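Local coordinates for protein catechol 1,2-dioxygenase (Acinetobacter sp., PDB 1DLQ) that catalyses the iron(III)-dependent intradiol ring cleavage of catechol by O2 to cis,cis-muconate, an early step of the beta-ketoadipate pathway, at residues A198-P203 and G219-H224; G119-D124 and M178-I183; Y83-M88 and P102-G107; G233-T238 and D300-D305; D128-T133 and A158-F163. One frame throughout, in Å; residues are numbered along the deposited sequence.

Contact 1. Residues A198-P203 and G219-H224; sequences AGYGCP and GNRPAH. With HG (mercury (II) ion), chain D; FE (Fe (III) ion), chain C.
Y200 and R221 form a single antiparallel hydrogen-bonded pair between two loops: R221 N gives a bond of 2.9 Å to Y200 O, and Y200 N returns a longer one of 3.3 Å to R221 O. From this bridge both side chains run the same way, side by side, with R221 CB over one face of the phenol ring and the guanidinium turned nearly perpendicular to it. A bend at chi3 (66°) in R221 carries NH1 to 3.7 Å from Y200 OH, while its NE is taken by a salt bridge to D252. H224 crosses Y200 at about a right angle. Its CG stands between the backbone N and the carbonyl carbon (chi1 59°), which folds the imidazole back over its own chain; H224 ND1 then gives P222 O a nearly straight bond of 2.7 Å that fixes the ring's rotation and turns NE2 to the iron. Away from that centre, C202 SG holds a mercury ion at 2.3 Å, together with G219 O and a water. Y200 OH binds the iron at 2.2 Å and H224 NE2 at 2.3 Å; with Y164, H226 and a water they make the two-tyrosine, two-histidine ferric site of intradiol dioxygenases.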
# COMPACT_ATOMS: atom_id res chain seq x y z
N ALA A 198 11.15 26.86 5.08
CA ALA A 198 11.83 26.14 6.14
C ALA A 198 11.76 24.69 5.71
O ALA A 198 10.95 24.33 4.87
CB ALA A 198 11.10 26.33 7.45
N GLY A 199 12.62 23.85 6.27
CA GLY A 199 12.57 22.45 5.92
C GLY A 199 11.29 21.94 6.56
O GLY A 199 10.49 22.71 7.08
N TYR A 200 11.09 20.63 6.54
CA TYR A 200 9.90 20.04 7.15
C TYR A 200 10.09 18.55 7.22
O TYR A 200 10.94 17.98 6.54
CB TYR A 200 8.66 20.40 6.33
CG TYR A 200 8.76 20.02 4.87
CD1 TYR A 200 8.49 18.72 4.44
CD2 TYR A 200 9.15 20.96 3.92
CE1 TYR A 200 8.61 18.37 3.11
CE2 TYR A 200 9.27 20.62 2.57
CZ TYR A 200 9.00 19.32 2.17
OH TYR A 200 9.14 18.98 0.84
N GLY A 201 9.29 17.90 8.06
CA GLY A 201 9.42 16.47 8.19
C GLY A 201 8.11 15.82 7.86
O GLY A 201 7.18 16.47 7.40
N CYS A 202 8.06 14.51 8.10
CA CYS A 202 6.88 13.69 7.84
C CYS A 202 5.82 13.94 8.90
O CYS A 202 6.13 14.38 10.00
CB CYS A 202 7.23 12.21 7.95
SG CYS A 202 8.39 11.60 6.75
N PRO A 203 4.54 13.69 8.57
CA PRO A 203 3.52 13.89 9.59
C PRO A 203 4.04 13.04 10.75
O PRO A 203 4.17 11.83 10.63
CB PRO A 203 2.28 13.31 8.92
CG PRO A 203 2.51 13.73 7.48
CD PRO A 203 3.93 13.23 7.31
N GLY A 219 12.76 11.86 9.20
CA GLY A 219 12.01 12.15 7.99
C GLY A 219 12.05 13.62 7.64
O GLY A 219 11.08 14.17 7.13
N ASN A 220 13.18 14.26 7.90
CA ASN A 220 13.34 15.68 7.64
C ASN A 220 14.01 16.01 6.33
O ASN A 220 14.94 15.32 5.90
CB ASN A 220 14.14 16.33 8.76
CG ASN A 220 13.52 16.10 10.11
OD1 ASN A 220 12.35 16.43 10.34
ND2 ASN A 220 14.29 15.54 11.02
N ARG A 221 13.53 17.08 5.71
CA ARG A 221 14.09 17.57 4.47
C ARG A 221 14.65 18.96 4.73
O ARG A 221 14.08 19.72 5.51
CB ARG A 221 13.03 17.67 3.37
CG ARG A 221 12.35 16.36 2.99
CD ARG A 221 11.80 16.49 1.57
NE ARG A 221 12.92 16.60 0.64
CZ ARG A 221 12.82 16.95 -0.64
NH1 ARG A 221 11.64 17.23 -1.21
NH2 ARG A 221 13.94 17.01 -1.37
N PRO A 222 15.78 19.30 4.11
CA PRO A 222 16.39 20.62 4.29
C PRO A 222 15.52 21.65 3.55
O PRO A 222 14.73 21.27 2.68
CB PRO A 222 17.76 20.45 3.64
CG PRO A 222 17.42 19.54 2.48
CD PRO A 222 16.63 18.48 3.22
N ALA A 223 15.66 22.92 3.89
CA ALA A 223 14.87 23.96 3.22
C ALA A 223 15.23 23.99 1.74
O ALA A 223 16.40 24.00 1.38
CB ALA A 223 15.15 25.32 3.86
N HIS A 224 14.21 24.02 0.89
CA HIS A 224 14.43 24.01 -0.55
C HIS A 224 13.27 24.62 -1.33
O HIS A 224 12.16 24.80 -0.81
CB HIS A 224 14.61 22.59 -1.03
CG HIS A 224 13.43 21.73 -0.73
ND1 HIS A 224 13.17 21.25 0.53
CD2 HIS A 224 12.39 21.35 -1.51
CE1 HIS A 224 12.01 20.60 0.52
NE2 HIS A 224 11.52 20.65 -0.70
HG HG D . 9.10 13.45 5.63
FE FE C . 9.36 20.00 -1.08
O HOH W 1 11.60 23.65 2.23
O HOH W 2 8.18 18.07 -1.41
O HOH W 3 9.30 15.36 4.08

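Contact 2. Residues G119-D124 and M178-I183; sequences GYARMD and MRRSII
A121 and I182 meet side chain to side chain where strands 120-122 and 179-183 face each other: their CB atoms point across the gap, and A121 CB meets I182 CD1 at 3.4 Å, tighter than usual for two carbons. The second branch of I182, CG2, lies 3.6 Å from G119 C. Further along, M123 and R180 slide past one another in opposite directions, the CG atoms of M123 and R180 touching at 3.7 Å. The M123 chain leaves beside its backbone N and turns only at chi3 (59°), which tucks CE against the backbone of M178 and R179. Backbone hydrogen bonds close the packed zone at its two ends: G119 N to I183 O (2.7 Å), and M178 N to M123 O (2.8 Å). The R180 guanidinium lies near R122 O, but too close there in the model for the arrangement to be trusted. The other side is looser. Y120 is exposed and points away, as does R122, which grips D124 side-on: R122 NE gives to D124 OD1, and R122 NH2 gives to D124 OD2 at 2.7 Å, both from above the carboxylate plane. Strands 120-122 and 179-183 run nearly antiparallel, 165° apart, with axes approaching to 7.5 Å; 120-122 borders strand 189-195, whereas 179-183 lies between strands 152-156 and 116-118.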
# COMPACT_ATOMS: atom_id res chain seq x y z
N GLY A 119 8.11 37.53 -16.50
CA GLY A 119 9.26 38.06 -15.79
C GLY A 119 9.28 38.18 -14.28
O GLY A 119 10.28 37.83 -13.64
N TYR A 120 8.19 38.68 -13.69
CA TYR A 120 8.12 38.90 -12.25
C TYR A 120 6.79 38.52 -11.62
O TYR A 120 5.77 38.45 -12.28
CB TYR A 120 8.39 40.38 -11.95
CG TYR A 120 8.07 40.78 -10.53
CD1 TYR A 120 8.89 40.39 -9.47
CD2 TYR A 120 6.90 41.48 -10.24
CE1 TYR A 120 8.55 40.70 -8.14
CE2 TYR A 120 6.54 41.79 -8.92
CZ TYR A 120 7.37 41.40 -7.88
OH TYR A 120 7.04 41.70 -6.58
N ALA A 121 6.82 38.30 -10.31
CA ALA A 121 5.62 37.97 -9.56
C ALA A 121 5.95 37.81 -8.09
O ALA A 121 7.00 37.28 -7.75
CB ALA A 121 5.00 36.69 -10.08
N ARG A 122 5.07 38.30 -7.23
CA ARG A 122 5.27 38.11 -5.81
C ARG A 122 4.54 36.80 -5.55
O ARG A 122 3.38 36.66 -5.92
CB ARG A 122 4.64 39.22 -4.98
CG ARG A 122 4.72 38.85 -3.52
CD ARG A 122 4.36 39.96 -2.59
NE ARG A 122 4.37 39.42 -1.24
CZ ARG A 122 4.20 40.12 -0.12
NH1 ARG A 122 4.00 41.43 -0.18
NH2 ARG A 122 4.22 39.51 1.05
N MET A 123 5.22 35.84 -4.92
CA MET A 123 4.63 34.52 -4.67
C MET A 123 3.79 34.32 -3.42
O MET A 123 2.88 33.49 -3.41
CB MET A 123 5.73 33.47 -4.67
CG MET A 123 6.52 33.38 -5.95
SD MET A 123 7.60 31.95 -5.88
CE MET A 123 6.40 30.64 -5.64
N ASP A 124 4.09 35.06 -2.35
CA ASP A 124 3.35 34.89 -1.11
C ASP A 124 2.29 35.94 -0.88
O ASP A 124 2.33 37.02 -1.47
CB ASP A 124 4.31 34.89 0.07
CG ASP A 124 4.98 36.23 0.25
OD1 ASP A 124 5.71 36.68 -0.66
OD2 ASP A 124 4.78 36.84 1.32
N MET A 178 2.61 30.81 -2.62
CA MET A 178 3.99 30.35 -2.80
C MET A 178 4.12 29.37 -3.97
O MET A 178 4.94 28.46 -3.96
CB MET A 178 4.51 29.73 -1.50
CG MET A 178 4.45 30.69 -0.30
SD MET A 178 5.00 29.97 1.28
CE MET A 178 3.86 28.56 1.41
N ARG A 179 3.28 29.59 -4.98
CA ARG A 179 3.24 28.78 -6.20
C ARG A 179 2.97 29.74 -7.36
O ARG A 179 1.92 30.39 -7.40
CB ARG A 179 2.11 27.75 -6.13
CG ARG A 179 2.18 26.73 -5.00
CD ARG A 179 0.92 25.84 -5.01
NE ARG A 179 0.92 24.79 -3.99
CZ ARG A 179 1.68 23.70 -4.01
NH1 ARG A 179 2.52 23.50 -5.02
NH2 ARG A 179 1.60 22.81 -3.03
N ARG A 180 3.89 29.82 -8.31
CA ARG A 180 3.71 30.71 -9.46
C ARG A 180 4.41 30.16 -10.69
O ARG A 180 5.35 29.37 -10.59
CB ARG A 180 4.29 32.11 -9.17
CG ARG A 180 3.52 32.92 -8.15
CD ARG A 180 2.15 33.30 -8.68
NE ARG A 180 1.13 33.17 -7.65
CZ ARG A 180 1.11 33.86 -6.52
NH1 ARG A 180 2.07 34.73 -6.26
NH2 ARG A 180 0.16 33.66 -5.62
N SER A 181 3.93 30.58 -11.85
CA SER A 181 4.55 30.20 -13.12
C SER A 181 5.06 31.52 -13.67
O SER A 181 4.30 32.48 -13.80
CB SER A 181 3.53 29.59 -14.08
OG SER A 181 3.01 28.38 -13.56
N ILE A 182 6.34 31.59 -13.97
CA ILE A 182 6.92 32.82 -14.50
C ILE A 182 7.40 32.56 -15.91
O ILE A 182 8.15 31.62 -16.15
CB ILE A 182 8.13 33.29 -13.65
CG1 ILE A 182 7.75 33.38 -12.17
CG2 ILE A 182 8.59 34.67 -14.14
CD1 ILE A 182 6.68 34.37 -11.87
N ILE A 183 6.96 33.39 -16.84
CA ILE A 183 7.40 33.26 -18.23
C ILE A 183 8.60 34.18 -18.33
O ILE A 183 8.49 35.37 -18.04
CB ILE A 183 6.33 33.75 -19.23
CG1 ILE A 183 5.00 33.03 -18.98
CG2 ILE A 183 6.81 33.51 -20.65
CD1 ILE A 183 5.07 31.52 -19.10

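Contact 3. Residues Y83-M88 and P102-G107; sequences YLDMRM and PRTIEG. With HG (mercury (II) ion), chain F.
D85 and T104 show how a helix and a loop can be joined through water without a direct hydrogen bond. One water gives to D85 OD1 at 2.8 Å and to T104 O at 2.7 Å; another gives to D85 OD2 at 2.7 Å and to T104 OG1 at 2.9 Å. Each carboxylate oxygen thus has its own bridge, and T104 OG1 is also hydrogen-bonded to A256 O. The carboxylate lies close against the loop backbone, but the N-H of I105 is poorly directed at it and makes no bond.

Packing is the second element. The guanidinium of R103 lays one face on the helix, with M88 CB 3.5 Å above its plane and toward the rim. A chi1 of 76° sets R103 CG over its own backbone, and a later bend at chi3 lays the group along M88. I105 CG2 comes to 3.4 Å from D85 OD2.

Charge makes up the third. R103 NE and D85 OD1 remain 5.2 Å apart, too far for a salt bridge, and the arginine is instead paired through NE with D89 and through NH2 with D92, both farther along the same helix. Any effect of its charge on D85 is therefore probably small.

Helix 80-94 lies between this loop and the second subunit, whose Y42 stacks on Y83 and whose I50 O binds R87. On its other flank the loop is bonded to strand 237-243, T104 to T238 through the backbone, and so lies between helix 80-94 and the sheet.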
# COMPACT_ATOMS: atom_id res chain seq x y z
N TYR A 83 16.25 7.05 -7.10
CA TYR A 83 16.71 5.93 -7.90
C TYR A 83 16.25 6.09 -9.36
O TYR A 83 16.97 5.74 -10.29
CB TYR A 83 16.16 4.62 -7.33
CG TYR A 83 16.50 3.39 -8.15
CD1 TYR A 83 17.82 3.10 -8.52
CD2 TYR A 83 15.50 2.49 -8.51
CE1 TYR A 83 18.12 1.94 -9.24
CE2 TYR A 83 15.80 1.33 -9.23
CZ TYR A 83 17.11 1.06 -9.59
OH TYR A 83 17.38 -0.10 -10.30
N LEU A 84 15.03 6.61 -9.54
CA LEU A 84 14.51 6.83 -10.89
C LEU A 84 15.30 7.96 -11.55
O LEU A 84 15.53 7.93 -12.75
CB LEU A 84 13.02 7.19 -10.83
CG LEU A 84 12.09 6.09 -10.31
CD1 LEU A 84 10.65 6.56 -10.29
CD2 LEU A 84 12.22 4.86 -11.21
N ASP A 85 15.73 8.94 -10.76
CA ASP A 85 16.52 10.04 -11.30
C ASP A 85 17.88 9.52 -11.69
O ASP A 85 18.41 9.88 -12.73
CB ASP A 85 16.71 11.16 -10.28
CG ASP A 85 15.49 12.03 -10.13
OD1 ASP A 85 14.53 11.87 -10.91
OD2 ASP A 85 15.49 12.90 -9.23
N MET A 86 18.44 8.66 -10.84
CA MET A 86 19.74 8.10 -11.15
C MET A 86 19.70 7.35 -12.47
O MET A 86 20.66 7.41 -13.24
CB MET A 86 20.22 7.17 -10.03
CG MET A 86 20.76 7.92 -8.84
SD MET A 86 21.64 6.85 -7.68
CE MET A 86 20.33 5.74 -7.17
N ARG A 87 18.59 6.67 -12.73
CA ARG A 87 18.44 5.93 -13.96
C ARG A 87 18.35 6.91 -15.11
O ARG A 87 18.94 6.69 -16.18
CB ARG A 87 17.17 5.08 -13.92
CG ARG A 87 17.12 4.06 -12.80
CD ARG A 87 15.79 3.36 -12.87
NE ARG A 87 15.68 2.52 -14.06
CZ ARG A 87 14.56 2.36 -14.77
NH1 ARG A 87 13.44 2.98 -14.41
NH2 ARG A 87 14.56 1.55 -15.83
N MET A 88 17.60 8.00 -14.90
CA MET A 88 17.47 9.02 -15.93
C MET A 88 18.83 9.62 -16.29
O MET A 88 19.09 9.92 -17.45
CB MET A 88 16.49 10.10 -15.49
CG MET A 88 15.06 9.75 -15.82
SD MET A 88 13.80 10.96 -15.32
CE MET A 88 13.67 10.65 -13.60
N PRO A 102 21.62 19.87 -13.04
CA PRO A 102 21.24 18.56 -12.52
C PRO A 102 19.78 18.49 -12.13
O PRO A 102 19.23 19.42 -11.56
CB PRO A 102 22.15 18.41 -11.32
CG PRO A 102 22.34 19.84 -10.90
CD PRO A 102 22.71 20.41 -12.23
N ARG A 103 19.13 17.38 -12.45
CA ARG A 103 17.74 17.22 -12.09
C ARG A 103 17.73 16.57 -10.72
O ARG A 103 18.75 16.05 -10.27
CB ARG A 103 17.04 16.27 -13.06
CG ARG A 103 17.40 14.82 -12.80
CD ARG A 103 16.72 13.88 -13.76
NE ARG A 103 17.72 13.36 -14.68
CZ ARG A 103 17.66 13.46 -16.00
NH1 ARG A 103 16.64 14.07 -16.60
NH2 ARG A 103 18.65 12.97 -16.72
N THR A 104 16.59 16.61 -10.05
CA THR A 104 16.46 15.93 -8.77
C THR A 104 14.97 15.68 -8.63
O THR A 104 14.20 16.08 -9.51
CB THR A 104 17.05 16.72 -7.58
OG1 THR A 104 17.13 15.85 -6.45
CG2 THR A 104 16.20 17.93 -7.23
N ILE A 105 14.55 15.03 -7.54
CA ILE A 105 13.14 14.68 -7.43
C ILE A 105 12.12 15.82 -7.36
O ILE A 105 12.40 16.92 -6.90
CB ILE A 105 12.88 13.72 -6.24
CG1 ILE A 105 12.89 14.46 -4.91
CG2 ILE A 105 13.98 12.65 -6.22
CD1 ILE A 105 12.44 13.58 -3.76
N GLU A 106 10.93 15.53 -7.87
CA GLU A 106 9.83 16.48 -7.90
C GLU A 106 9.09 16.57 -6.56
O GLU A 106 8.60 17.63 -6.18
CB GLU A 106 8.85 16.07 -9.00
CG GLU A 106 7.50 16.77 -8.96
CD GLU A 106 6.56 16.25 -10.02
OE1 GLU A 106 7.02 15.53 -10.94
OE2 GLU A 106 5.35 16.56 -9.95
N GLY A 107 9.01 15.46 -5.83
CA GLY A 107 8.27 15.49 -4.58
C GLY A 107 6.79 15.33 -4.90
O GLY A 107 6.39 15.49 -6.05
HG HG F . 22.61 8.85 -5.88
O HOH W 4 13.46 14.37 -11.45
O HOH W 5 17.36 13.03 -7.27

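Contact 4. Residues G233-T238 and D300-D305; sequences GHRKLT and DNQVVD
R235 and K236, in the segment 233-238 that runs into the sheet, pack against the type I turn from D300 to V303 in a polar surface contact with the loop that follows strand 283-291. The direct link is a hydrogen bond from K236 N to D300 OD2, 2.7 Å long, although the exact place of that oxygen is less sure because it crowds V303 in the model. D300 CG lies anti to its backbone N (chi1 -166°), a setting that swings the carboxylate over the turn. There D300 OD1 uses its anti lone pair to accept from Q302 N at 3.2 Å, completing an Asx turn; the same residue therefore shapes its own loop and reaches across to the other.

R235 crosses D300 at about a right angle, its CB 3.6 Å from D300 OD1. Beyond, the guanidinium receives Q302 CG on one face, 3.4 Å above the plane, and N301 CG at its edge. The charge is spent elsewhere: NE is bonded to T293 and NH1 forms a salt bridge with D92. K236 runs extended from beside V303, and its NZ gives to a water at 3.1 Å, which passes a bond to V304 O at 3.3 Å; the ammonium also makes a cation-pi contact with F228.

R235 NE and D300 OD1 stay 5.0 Å apart, so their opposite charges probably attract only at longer range. The chemistry implies a junction whose directional bonds centre on one carboxylate, which accepts from Q302 N and probably from K236 N, with a water bridge beside it and the arginine's aliphatic part and flat face supplying packing.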
# COMPACT_ATOMS: atom_id res chain seq x y z
N GLY A 233 11.45 23.17 -28.00
CA GLY A 233 12.73 22.61 -28.38
C GLY A 233 13.56 22.02 -27.25
O GLY A 233 14.65 21.50 -27.49
N HIS A 234 13.06 22.10 -26.02
CA HIS A 234 13.82 21.56 -24.89
C HIS A 234 13.01 20.62 -24.03
O HIS A 234 11.78 20.62 -24.06
CB HIS A 234 14.36 22.68 -24.01
CG HIS A 234 15.30 23.60 -24.71
ND1 HIS A 234 14.88 24.55 -25.62
CD2 HIS A 234 16.65 23.69 -24.68
CE1 HIS A 234 15.92 25.19 -26.11
NE2 HIS A 234 17.02 24.69 -25.56
N ARG A 235 13.73 19.80 -23.26
CA ARG A 235 13.09 18.86 -22.35
C ARG A 235 12.72 19.59 -21.07
O ARG A 235 13.38 20.56 -20.68
CB ARG A 235 14.03 17.70 -22.02
CG ARG A 235 14.44 16.88 -23.22
CD ARG A 235 15.20 15.65 -22.77
NE ARG A 235 16.33 16.00 -21.93
CZ ARG A 235 17.19 15.12 -21.42
NH1 ARG A 235 17.04 13.83 -21.69
NH2 ARG A 235 18.19 15.53 -20.66
N LYS A 236 11.66 19.13 -20.41
CA LYS A 236 11.20 19.74 -19.18
C LYS A 236 12.21 19.43 -18.09
O LYS A 236 12.66 18.29 -17.94
CB LYS A 236 9.83 19.19 -18.81
CG LYS A 236 9.13 19.94 -17.70
CD LYS A 236 7.70 19.45 -17.53
CE LYS A 236 6.95 20.33 -16.55
NZ LYS A 236 5.50 19.99 -16.52
N LEU A 237 12.58 20.46 -17.32
CA LEU A 237 13.54 20.28 -16.26
C LEU A 237 12.85 20.24 -14.89
O LEU A 237 12.07 21.14 -14.56
CB LEU A 237 14.54 21.45 -16.26
CG LEU A 237 15.94 21.31 -15.65
CD1 LEU A 237 16.35 22.70 -15.23
CD2 LEU A 237 15.98 20.38 -14.44
N THR A 238 13.11 19.19 -14.12
CA THR A 238 12.56 19.09 -12.78
C THR A 238 13.78 19.16 -11.89
O THR A 238 14.69 18.34 -11.99
CB THR A 238 11.81 17.75 -12.53
OG1 THR A 238 10.69 17.65 -13.42
CG2 THR A 238 11.28 17.71 -11.09
N ASP A 300 10.62 14.48 -25.76
CA ASP A 300 11.10 14.65 -24.40
C ASP A 300 11.13 13.24 -23.81
O ASP A 300 10.12 12.74 -23.33
CB ASP A 300 10.15 15.52 -23.58
CG ASP A 300 10.77 15.99 -22.29
OD1 ASP A 300 11.45 15.18 -21.63
OD2 ASP A 300 10.58 17.16 -21.94
N ASN A 301 12.29 12.61 -23.86
CA ASN A 301 12.42 11.24 -23.39
C ASN A 301 12.40 11.07 -21.88
O ASN A 301 12.52 9.94 -21.39
CB ASN A 301 13.71 10.62 -23.93
CG ASN A 301 14.95 11.35 -23.44
OD1 ASN A 301 16.06 10.84 -23.57
ND2 ASN A 301 14.77 12.54 -22.90
N GLN A 302 12.26 12.16 -21.14
CA GLN A 302 12.25 12.01 -19.70
C GLN A 302 11.15 12.70 -18.92
O GLN A 302 11.21 12.75 -17.69
CB GLN A 302 13.64 12.37 -19.13
CG GLN A 302 14.23 13.74 -19.49
CD GLN A 302 13.60 14.91 -18.74
OE1 GLN A 302 12.56 15.45 -19.14
NE2 GLN A 302 14.23 15.30 -17.64
N VAL A 303 10.13 13.22 -19.60
CA VAL A 303 9.03 13.86 -18.89
C VAL A 303 8.20 12.79 -18.19
O VAL A 303 7.92 11.73 -18.76
CB VAL A 303 8.07 14.65 -19.81
CG1 VAL A 303 8.71 15.94 -20.22
CG2 VAL A 303 7.67 13.82 -21.02
N VAL A 304 7.82 13.09 -16.96
CA VAL A 304 7.03 12.15 -16.20
C VAL A 304 5.59 12.59 -16.07
O VAL A 304 5.29 13.75 -15.76
CB VAL A 304 7.63 11.96 -14.79
CG1 VAL A 304 6.75 11.05 -13.96
CG2 VAL A 304 9.03 11.38 -14.91
N ASP A 305 4.69 11.65 -16.34
CA ASP A 305 3.27 11.88 -16.21
C ASP A 305 2.85 11.12 -14.96
O ASP A 305 2.77 9.90 -14.98
CB ASP A 305 2.51 11.30 -17.41
CG ASP A 305 1.01 11.58 -17.34
OD1 ASP A 305 0.45 11.52 -16.22
OD2 ASP A 305 0.40 11.84 -18.40
O HOH W 6 5.87 16.96 -16.13

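Contact 5. Residues D128-T133 and A158-F163; sequences DPNGHT and ANTKGF
The carboxylate of D128 is approached from several directions by T160 and by its own turn. T160 N meets D128 OD2 nearly end-on to the carboxylate bond, at 2.9 Å. N130 N comes to D128 OD1 on its anti side, tilted 20° from the carboxylate plane. T160 OG1 lies 2.8 Å from D128 OD1 and equally far from D128 OD2, and its single proton may go to either. On the other segment the F163 ring has K161 O above the centre of one face, 3.8 Å from its plane. The N159 amide offers OD1 to K161 N at 2.6 Å and, weakly, to F163 N. D128 and N159 thus each form an Asx turn, and each opens a type I beta turn, ending at G131 and G162; the two turns sit in loops of the dioxygenase domain, one just before strand 133-141 and one leading to the iron ligand Y164. With chi1 at 60° the T160 hydroxyl is turned in toward the carboxylate, and CG2 comes beside the other turn, 3.5 Å from N130 O. K161 reaches along the outside toward P129 and N130, its NZ 5.3 Å from D128 OD1, where its charge would probably favour the aspartate's ionised form.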
# COMPACT_ATOMS: atom_id res chain seq x y z
N ASP A 128 2.42 34.74 6.44
CA ASP A 128 3.35 34.09 7.36
C ASP A 128 3.98 35.17 8.21
O ASP A 128 4.80 35.97 7.73
CB ASP A 128 4.44 33.33 6.60
CG ASP A 128 5.19 32.36 7.48
OD1 ASP A 128 5.48 32.70 8.65
OD2 ASP A 128 5.52 31.25 7.01
N PRO A 129 3.64 35.20 9.51
CA PRO A 129 4.16 36.19 10.46
C PRO A 129 5.68 36.20 10.54
O PRO A 129 6.29 37.25 10.69
CB PRO A 129 3.52 35.75 11.77
CG PRO A 129 2.21 35.15 11.30
CD PRO A 129 2.75 34.26 10.21
N ASN A 130 6.28 35.02 10.43
CA ASN A 130 7.72 34.88 10.53
C ASN A 130 8.44 34.83 9.19
O ASN A 130 9.63 34.56 9.13
CB ASN A 130 8.05 33.63 11.33
CG ASN A 130 7.36 33.62 12.69
OD1 ASN A 130 7.63 34.47 13.54
ND2 ASN A 130 6.46 32.66 12.90
N GLY A 131 7.71 35.10 8.11
CA GLY A 131 8.32 35.06 6.80
C GLY A 131 9.41 36.10 6.60
O GLY A 131 9.22 37.27 6.91
N HIS A 132 10.55 35.67 6.09
CA HIS A 132 11.66 36.57 5.84
C HIS A 132 11.66 36.77 4.33
O HIS A 132 11.77 35.81 3.58
CB HIS A 132 12.97 35.92 6.29
CG HIS A 132 14.18 36.77 6.07
ND1 HIS A 132 14.33 38.01 6.66
CD2 HIS A 132 15.30 36.56 5.34
CE1 HIS A 132 15.49 38.53 6.30
NE2 HIS A 132 16.10 37.67 5.50
N THR A 133 11.52 38.01 3.89
CA THR A 133 11.47 38.31 2.47
C THR A 133 12.65 37.74 1.68
O THR A 133 13.81 37.86 2.08
CB THR A 133 11.39 39.84 2.25
OG1 THR A 133 10.25 40.36 2.93
CG2 THR A 133 11.26 40.16 0.77
N ALA A 158 7.51 25.79 0.57
CA ALA A 158 6.74 25.88 1.80
C ALA A 158 6.98 27.19 2.53
O ALA A 158 7.83 27.99 2.12
CB ALA A 158 7.10 24.70 2.70
N ASN A 159 6.23 27.43 3.61
CA ASN A 159 6.40 28.64 4.41
C ASN A 159 7.40 28.35 5.52
O ASN A 159 8.11 27.34 5.46
CB ASN A 159 5.07 29.15 5.00
CG ASN A 159 4.35 28.11 5.85
OD1 ASN A 159 4.97 27.37 6.61
ND2 ASN A 159 3.02 28.09 5.76
N THR A 160 7.46 29.21 6.53
CA THR A 160 8.41 29.01 7.63
C THR A 160 8.02 27.89 8.57
O THR A 160 8.83 27.46 9.40
CB THR A 160 8.62 30.28 8.47
OG1 THR A 160 7.36 30.68 9.04
CG2 THR A 160 9.18 31.40 7.60
N LYS A 161 6.78 27.42 8.46
CA LYS A 161 6.31 26.32 9.30
C LYS A 161 6.45 25.01 8.54
O LYS A 161 6.10 23.94 9.04
CB LYS A 161 4.86 26.59 9.73
CG LYS A 161 4.77 27.84 10.59
CD LYS A 161 3.36 28.30 10.92
CE LYS A 161 3.43 29.66 11.64
NZ LYS A 161 2.10 30.28 11.92
N GLY A 162 6.97 25.10 7.31
CA GLY A 162 7.18 23.93 6.49
C GLY A 162 5.96 23.39 5.77
O GLY A 162 5.94 22.22 5.37
N PHE A 163 4.95 24.22 5.58
CA PHE A 163 3.74 23.78 4.90
C PHE A 163 3.57 24.41 3.53
O PHE A 163 3.90 25.57 3.32
CB PHE A 163 2.53 24.11 5.78
CG PHE A 163 2.53 23.41 7.10
CD1 PHE A 163 3.04 22.11 7.21
CD2 PHE A 163 2.03 24.03 8.23
CE1 PHE A 163 3.05 21.45 8.44
CE2 PHE A 163 2.05 23.38 9.47
CZ PHE A 163 2.56 22.09 9.57

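Along the chain contact 3 closes first, then contact 2 spans a loop in which contact 5 is nested, then come contacts 1 and 4. Contacts 1, 2 and 5 lie within the dioxygenase domain: contact 5 touches contact 1 through A198 and N159, their centres about 13 Å apart, and also touches contact 2 around M178. Contacts 3 and 4 form a second group, with centres about 12 Å apart, meeting where T104 joins T238; both reach the second subunit. Contacts 2 and 4 reach the same sheet. Contacts 4 and 5 are farthest apart, about 31 Å between centres. The turns of contact 5 thus lie directly against the loops carrying the ferric site, while the other group joins the sheet and helix 80-94 near the second subunit.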